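PDB 4EVF: giardin subunit alpha-1 from Giardia intestinalis, which binds calcium and, in a calcium-dependent way, phosphatidylserine-containing membranes, and takes part in attachment of the parasite to the intestinal mucosa. Local coordinates for residues Leu230-Ile235 and Lys263-Ile268; Asn236-Asp241 and Glu245-Arg250. All blocks are in the same frame, centred on the assembly; numbering follows the deposited sequence.

Contact 1 of 2, residues Leu230-Ile235 and Lys263-Ile268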
loop_
_atom_site.group_PDB
_atom_site.type_symbol
_atom_site.label_atom_id
_atom_site.label_comp_id
_atom_site.label_asym_id
_atom_site.label_seq_id
_atom_site.Cartn_x
_atom_site.Cartn_y
_atom_site.Cartn_z
ATOM N N LEU A 230 5.729 1.786 -5.990
ATOM C CA LEU A 230 5.591 2.314 -4.640
ATOM C C LEU A 230 5.776 1.176 -3.631
ATOM O O LEU A 230 6.447 1.345 -2.604
ATOM C CB LEU A 230 4.240 3.021 -4.435
ATOM C CG LEU A 230 4.041 3.599 -3.031
ATOM C CD1 LEU A 230 5.164 4.604 -2.681
ATOM C CD2 LEU A 230 2.680 4.249 -2.855
ATOM N N ALA A 231 5.172 0.019 -3.924
ATOM C CA ALA A 231 5.365 -1.173 -3.100
ATOM C C ALA A 231 6.855 -1.499 -2.901
ATOM O O ALA A 231 7.297 -1.747 -1.781
ATOM C CB ALA A 231 4.642 -2.368 -3.713
ATOM N N ALA A 232 7.615 -1.517 -3.991
ATOM C CA ALA A 232 9.056 -1.789 -3.911
ATOM C C ALA A 232 9.736 -0.846 -2.912
ATOM O O ALA A 232 10.496 -1.281 -2.042
ATOM C CB ALA A 232 9.691 -1.641 -5.260
ATOM N N TYR A 233 9.462 0.445 -3.070
ATOM C CA TYR A 233 10.008 1.490 -2.208
ATOM C C TYR A 233 9.611 1.348 -0.732
ATOM O O TYR A 233 10.434 1.489 0.178
ATOM C CB TYR A 233 9.566 2.861 -2.730
ATOM C CG TYR A 233 9.941 4.007 -1.806
ATOM C CD1 TYR A 233 11.277 4.324 -1.573
ATOM C CD2 TYR A 233 8.966 4.772 -1.176
ATOM C CE1 TYR A 233 11.634 5.363 -0.737
ATOM C CE2 TYR A 233 9.320 5.826 -0.325
ATOM C CZ TYR A 233 10.659 6.109 -0.113
ATOM O OH TYR A 233 11.039 7.146 0.725
ATOM N N LEU A 234 8.331 1.105 -0.491
ATOM C CA LEU A 234 7.865 0.941 0.867
ATOM C C LEU A 234 8.376 -0.378 1.459
ATOM O O LEU A 234 8.658 -0.455 2.643
ATOM C CB LEU A 234 6.332 1.037 0.918
ATOM C CG LEU A 234 5.643 2.397 0.679
ATOM C CD1 LEU A 234 4.108 2.345 0.645
ATOM C CD2 LEU A 234 6.130 3.479 1.637
ATOM N N ILE A 235 8.729 -1.350 0.725
ATOM C CA ILE A 235 9.320 -2.576 1.284
ATOM C C ILE A 235 10.775 -2.349 1.637
ATOM O O ILE A 235 11.251 -2.802 2.678
ATOM C CB ILE A 235 9.187 -3.757 0.310
ATOM C CG1 ILE A 235 7.733 -4.230 0.287
ATOM C CG2 ILE A 235 10.115 -4.906 0.689
ATOM C CD1 ILE A 235 7.464 -5.258 -0.801
ATOM N N LYS A 263 8.986 -7.194 -6.893
ATOM C CA LYS A 263 10.307 -7.823 -6.864
ATOM C C LYS A 263 11.221 -7.384 -8.020
ATOM O O LYS A 263 12.443 -7.303 -7.864
ATOM C CB LYS A 263 10.197 -9.348 -6.784
ATOM C CG LYS A 263 9.334 -9.967 -7.848
ATOM C CD LYS A 263 9.153 -11.463 -7.602
ATOM C CE LYS A 263 7.976 -11.999 -8.408
ATOM N NZ LYS A 263 7.843 -13.474 -8.288
ATOM N N HIS A 264 10.626 -7.082 -9.169
ATOM C CA HIS A 264 11.389 -6.666 -10.339
ATOM C C HIS A 264 11.779 -5.200 -10.229
ATOM O O HIS A 264 12.910 -4.814 -10.553
ATOM C CB HIS A 264 10.585 -6.933 -11.613
ATOM C CG HIS A 264 10.161 -8.365 -11.756
ATOM N ND1 HIS A 264 11.037 -9.368 -12.117
ATOM C CD2 HIS A 264 8.962 -8.967 -11.558
ATOM C CE1 HIS A 264 10.395 -10.523 -12.146
ATOM N NE2 HIS A 264 9.134 -10.306 -11.815
ATOM N N ALA A 265 10.847 -4.387 -9.747
ATOM C CA ALA A 265 11.111 -2.972 -9.544
ATOM C C ALA A 265 12.058 -2.773 -8.370
ATOM O O ALA A 265 12.661 -1.712 -8.216
ATOM C CB ALA A 265 9.814 -2.218 -9.305
ATOM N N TYR A 266 12.170 -3.797 -7.535
ATOM C CA TYR A 266 13.020 -3.730 -6.348
ATOM C C TYR A 266 14.511 -3.762 -6.701
ATOM O O TYR A 266 15.362 -3.395 -5.884
ATOM C CB TYR A 266 12.686 -4.870 -5.383
ATOM C CG TYR A 266 13.287 -4.671 -4.012
ATOM C CD1 TYR A 266 12.587 -3.987 -3.021
ATOM C CD2 TYR A 266 14.563 -5.139 -3.714
ATOM C CE1 TYR A 266 13.133 -3.784 -1.768
ATOM C CE2 TYR A 266 15.118 -4.941 -2.454
ATOM C CZ TYR A 266 14.400 -4.261 -1.492
ATOM O OH TYR A 266 14.924 -4.061 -0.243
ATOM N N LYS A 267 14.819 -4.197 -7.916
ATOM C CA LYS A 267 16.208 -4.367 -8.347
ATOM C C LYS A 267 17.040 -3.093 -8.229
ATOM O O LYS A 267 18.269 -3.158 -8.129
ATOM C CB LYS A 267 16.270 -4.923 -9.769
ATOM C CG LYS A 267 15.696 -6.318 -9.882
ATOM N N ILE A 268 16.382 -1.938 -8.227
ATOM C CA ILE A 268 17.099 -0.683 -8.032
ATOM C C ILE A 268 17.629 -0.549 -6.596
ATOM O O ILE A 268 18.527 0.244 -6.335
ATOM C CB ILE A 268 16.239 0.551 -8.390
ATOM C CG1 ILE A 268 15.050 0.674 -7.445
ATOM C CG2 ILE A 268 15.763 0.472 -9.834
ATOM C CD1 ILE A 268 14.132 1.818 -7.776
#
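Ala232 and Tyr266 bury the most surface here, and their CA atoms stand just 5.0 Å apart, so helix 227-240 and the backbone around Tyr266 come very close at this point. Two small residues make that possible: the methyl of Ala232 points at the other segment, and its CB lies 4.1 Å from CB of Ala265 and 4.0 Å from the backbone N of Tyr266. With CG of Tyr266 anti to its own N (chi1 -166°), the phenol ring runs alongside helix 227-240, toward its C-terminal end. Its CD1-CE1 edge meets the carbonyl of Ala232, whose O lies near the ring plane, 3.6 Å from CD1. One turn further on, Ile235 reaches the same ring obliquely, CG2 being 4.1 Å from CE1 of Tyr266. That branch is anti to the backbone N of Ile235. Beyond the ring, the hydroxyl of Tyr266 is hydrogen-bonded to Asp275 of helix 272-279, and Met272 touches both Tyr266 and Ile235. The chemistry between the two segments is therefore apolar, apart from the aromatic edge facing a carbonyl oxygen, and the polar end of the tyrosine is satisfied by partners beyond them.

Contact 2 of 2, residues Asn236-Asp241 and Glu245-Arg250; sequences NCACND and EKRMRR
This is a nearly antiparallel packing of two consecutive helices joined by a short turn, in the predicted fourth annexin repeat: the C-terminal end of helix 227-240 lies against the start of helix 245-255, with three residues between the two segments. The short axes run at 158° and approach to 9.1 Å. Ala238 sits at the middle, its CA nearest that of Arg247, and its methyl lodges against two neighbouring side chains. Met248 bends round it, placing both CG and SD 3.9 Å from CB of Ala238; Arg247 adds the aliphatic part of its chain, CG lying 4.1 Å from the same methyl. From there the arginine, bent at chi2 (115°) and again at chi3, swings its guanidinium alongside helix 227-240, where NH2 comes within 3.5 Å of CB of Cys237. The carboxylate of Asp241, the first residue past the helix end, crosses the guanidinium obliquely, their planes 29° apart. Its OD2 is 4.1 Å from NH2 of Arg247, too far for a salt bridge, and a water spans the gap: it donates to OD2 of Asp241 at 2.8 Å and accepts a weak bond from NH2 of Arg247. Arg247 has a direct salt bridge elsewhere, NH1 to Asp97 of helix 92-100; Asp97 also pairs with Arg250. Such a short-turn antiparallel helix pair, here with OD1 of Asp244 accepting from the backbone N of Arg247, is a building element of the all-helical annexin repeat.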
loop_
_atom_site.group_PDB
_atom_site.type_symbol
_atom_site.label_atom_id
_atom_site.label_comp_id
_atom_site.label_asym_id
_atom_site.label_seq_id
_atom_site.Cartn_x
_atom_site.Cartn_y
_atom_site.Cartn_z
ATOM N N ASN A 236 11.469 -1.613 0.779
ATOM C CA ASN A 236 12.845 -1.239 1.065
ATOM C C ASN A 236 12.945 -0.380 2.349
ATOM O O ASN A 236 13.821 -0.604 3.189
ATOM C CB ASN A 236 13.455 -0.549 -0.158
ATOM C CG ASN A 236 14.912 -0.193 0.039
ATOM O OD1 ASN A 236 15.249 0.981 0.214
ATOM N ND2 ASN A 236 15.784 -1.201 0.014
ATOM N N CYS A 237 12.037 0.585 2.494
ATOM C CA CYS A 237 11.937 1.384 3.707
ATOM C C CYS A 237 11.772 0.484 4.926
ATOM O O CYS A 237 12.480 0.649 5.920
ATOM C CB CYS A 237 10.771 2.382 3.633
ATOM S SG CYS A 237 10.905 3.692 2.374
ATOM N N ALA A 238 10.843 -0.469 4.853
ATOM C CA ALA A 238 10.641 -1.405 5.955
ATOM C C ALA A 238 11.907 -2.197 6.262
ATOM O O ALA A 238 12.227 -2.452 7.424
ATOM C CB ALA A 238 9.468 -2.368 5.652
ATOM N N CYS A 239 12.626 -2.611 5.230
ATOM C CA CYS A 239 13.855 -3.353 5.482
ATOM C C CYS A 239 14.849 -2.451 6.208
ATOM O O CYS A 239 15.396 -2.820 7.259
ATOM C CB CYS A 239 14.446 -3.891 4.183
ATOM S SG CYS A 239 13.533 -5.300 3.488
ATOM N N ASN A 240 15.053 -1.257 5.656
ATOM C CA ASN A 240 15.964 -0.270 6.237
ATOM C C ASN A 240 15.589 0.245 7.635
ATOM O O ASN A 240 16.458 0.652 8.408
ATOM C CB ASN A 240 16.146 0.902 5.270
ATOM C CG ASN A 240 16.748 0.467 3.952
ATOM O OD1 ASN A 240 17.402 -0.577 3.873
ATOM N ND2 ASN A 240 16.534 1.262 2.906
ATOM N N ASP A 241 14.302 0.246 7.958
ATOM C CA ASP A 241 13.863 0.628 9.292
ATOM C C ASP A 241 13.922 -0.569 10.234
ATOM O O ASP A 241 13.010 -0.786 11.039
ATOM C CB ASP A 241 12.439 1.184 9.264
ATOM C CG ASP A 241 12.340 2.501 8.524
ATOM O OD1 ASP A 241 13.397 3.111 8.231
ATOM O OD2 ASP A 241 11.201 2.932 8.242
ATOM N N GLU A 245 7.882 -4.608 10.960
ATOM C CA GLU A 245 6.819 -5.606 10.839
ATOM C C GLU A 245 5.448 -4.982 10.586
ATOM O O GLU A 245 4.649 -5.517 9.813
ATOM C CB GLU A 245 6.765 -6.503 12.077
ATOM C CG GLU A 245 7.959 -7.439 12.193
ATOM C CD GLU A 245 7.684 -8.623 13.122
ATOM O OE1 GLU A 245 6.869 -8.479 14.062
ATOM O OE2 GLU A 245 8.281 -9.697 12.897
ATOM N N LYS A 246 5.176 -3.853 11.229
ATOM C CA LYS A 246 3.849 -3.242 11.103
ATOM C C LYS A 246 3.554 -2.777 9.673
ATOM O O LYS A 246 2.463 -3.026 9.163
ATOM C CB LYS A 246 3.651 -2.114 12.120
ATOM C CG LYS A 246 3.801 -2.576 13.563
ATOM C CD LYS A 246 2.810 -1.884 14.477
ATOM C CE LYS A 246 3.008 -0.381 14.477
ATOM N NZ LYS A 246 1.723 0.352 14.724
ATOM N N ARG A 247 4.531 -2.131 9.035
ATOM C CA ARG A 247 4.413 -1.754 7.622
ATOM C C ARG A 247 4.285 -2.960 6.703
ATOM O O ARG A 247 3.498 -2.944 5.756
ATOM C CB ARG A 247 5.616 -0.930 7.166
ATOM C CG ARG A 247 5.700 -0.765 5.647
ATOM C CD ARG A 247 5.520 0.695 5.238
ATOM N NE ARG A 247 6.742 1.430 5.472
ATOM C CZ ARG A 247 6.865 2.753 5.475
ATOM N NH1 ARG A 247 5.826 3.560 5.267
ATOM N NH2 ARG A 247 8.058 3.264 5.699
ATOM N N MET A 248 5.072 -3.996 6.950
ATOM C CA MET A 248 5.010 -5.155 6.074
ATOM C C MET A 248 3.644 -5.816 6.179
ATOM O O MET A 248 3.117 -6.312 5.182
ATOM C CB MET A 248 6.149 -6.144 6.342
ATOM C CG MET A 248 7.483 -5.696 5.730
ATOM S SD MET A 248 7.388 -5.198 3.992
ATOM C CE MET A 248 7.236 -6.818 3.222
ATOM N N ARG A 249 3.064 -5.783 7.370
ATOM C CA ARG A 249 1.748 -6.380 7.577
ATOM C C ARG A 249 0.659 -5.554 6.892
ATOM O O ARG A 249 -0.257 -6.103 6.270
ATOM C CB ARG A 249 1.434 -6.530 9.067
ATOM C CG ARG A 249 0.020 -7.032 9.307
ATOM C CD ARG A 249 -0.643 -6.322 10.477
ATOM N NE ARG A 249 -2.102 -6.448 10.432
ATOM C CZ ARG A 249 -2.914 -6.066 11.411
ATOM N NH1 ARG A 249 -2.411 -5.554 12.521
ATOM N NH2 ARG A 249 -4.228 -6.213 11.286
ATOM N N ARG A 250 0.758 -4.232 7.010
ATOM C CA ARG A 250 -0.189 -3.366 6.326
ATOM C C ARG A 250 -0.164 -3.614 4.822
ATOM O O ARG A 250 -1.168 -4.032 4.259
ATOM C CB ARG A 250 0.054 -1.889 6.654
ATOM C CG ARG A 250 -0.291 -1.535 8.108
ATOM C CD ARG A 250 -0.259 -0.027 8.332
ATOM N NE ARG A 250 1.065 0.541 8.071
ATOM C CZ ARG A 250 1.967 0.814 9.015
ATOM N NH1 ARG A 250 1.691 0.579 10.291
ATOM N NH2 ARG A 250 3.142 1.339 8.680
HETATM O O HOH W 1 9.175 1.171 7.509
#

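How the contacts relate
Both contacts are buried, and both use helix 227-240: contact 1 takes its middle, contact 2 its C-terminal end. The segments of contact 2 both fall between those of contact 1 in sequence, and the centres of the contacts are 12 Å apart. Direct touches join them: OH of Tyr266 lies 3.0 Å from ND2 of Asn236, a probable hydrogen bond, CG1 of Ile235 is 3.8 Å from SD of Met248, and CD2 of Leu234 is 3.6 Å from NH1 of Arg247. Each is built round a small alanine, but the surroundings differ. Contact 1 is apolar, with an aromatic edge at a carbonyl; contact 2 has charge and water at its rim, beside exposed Asp241.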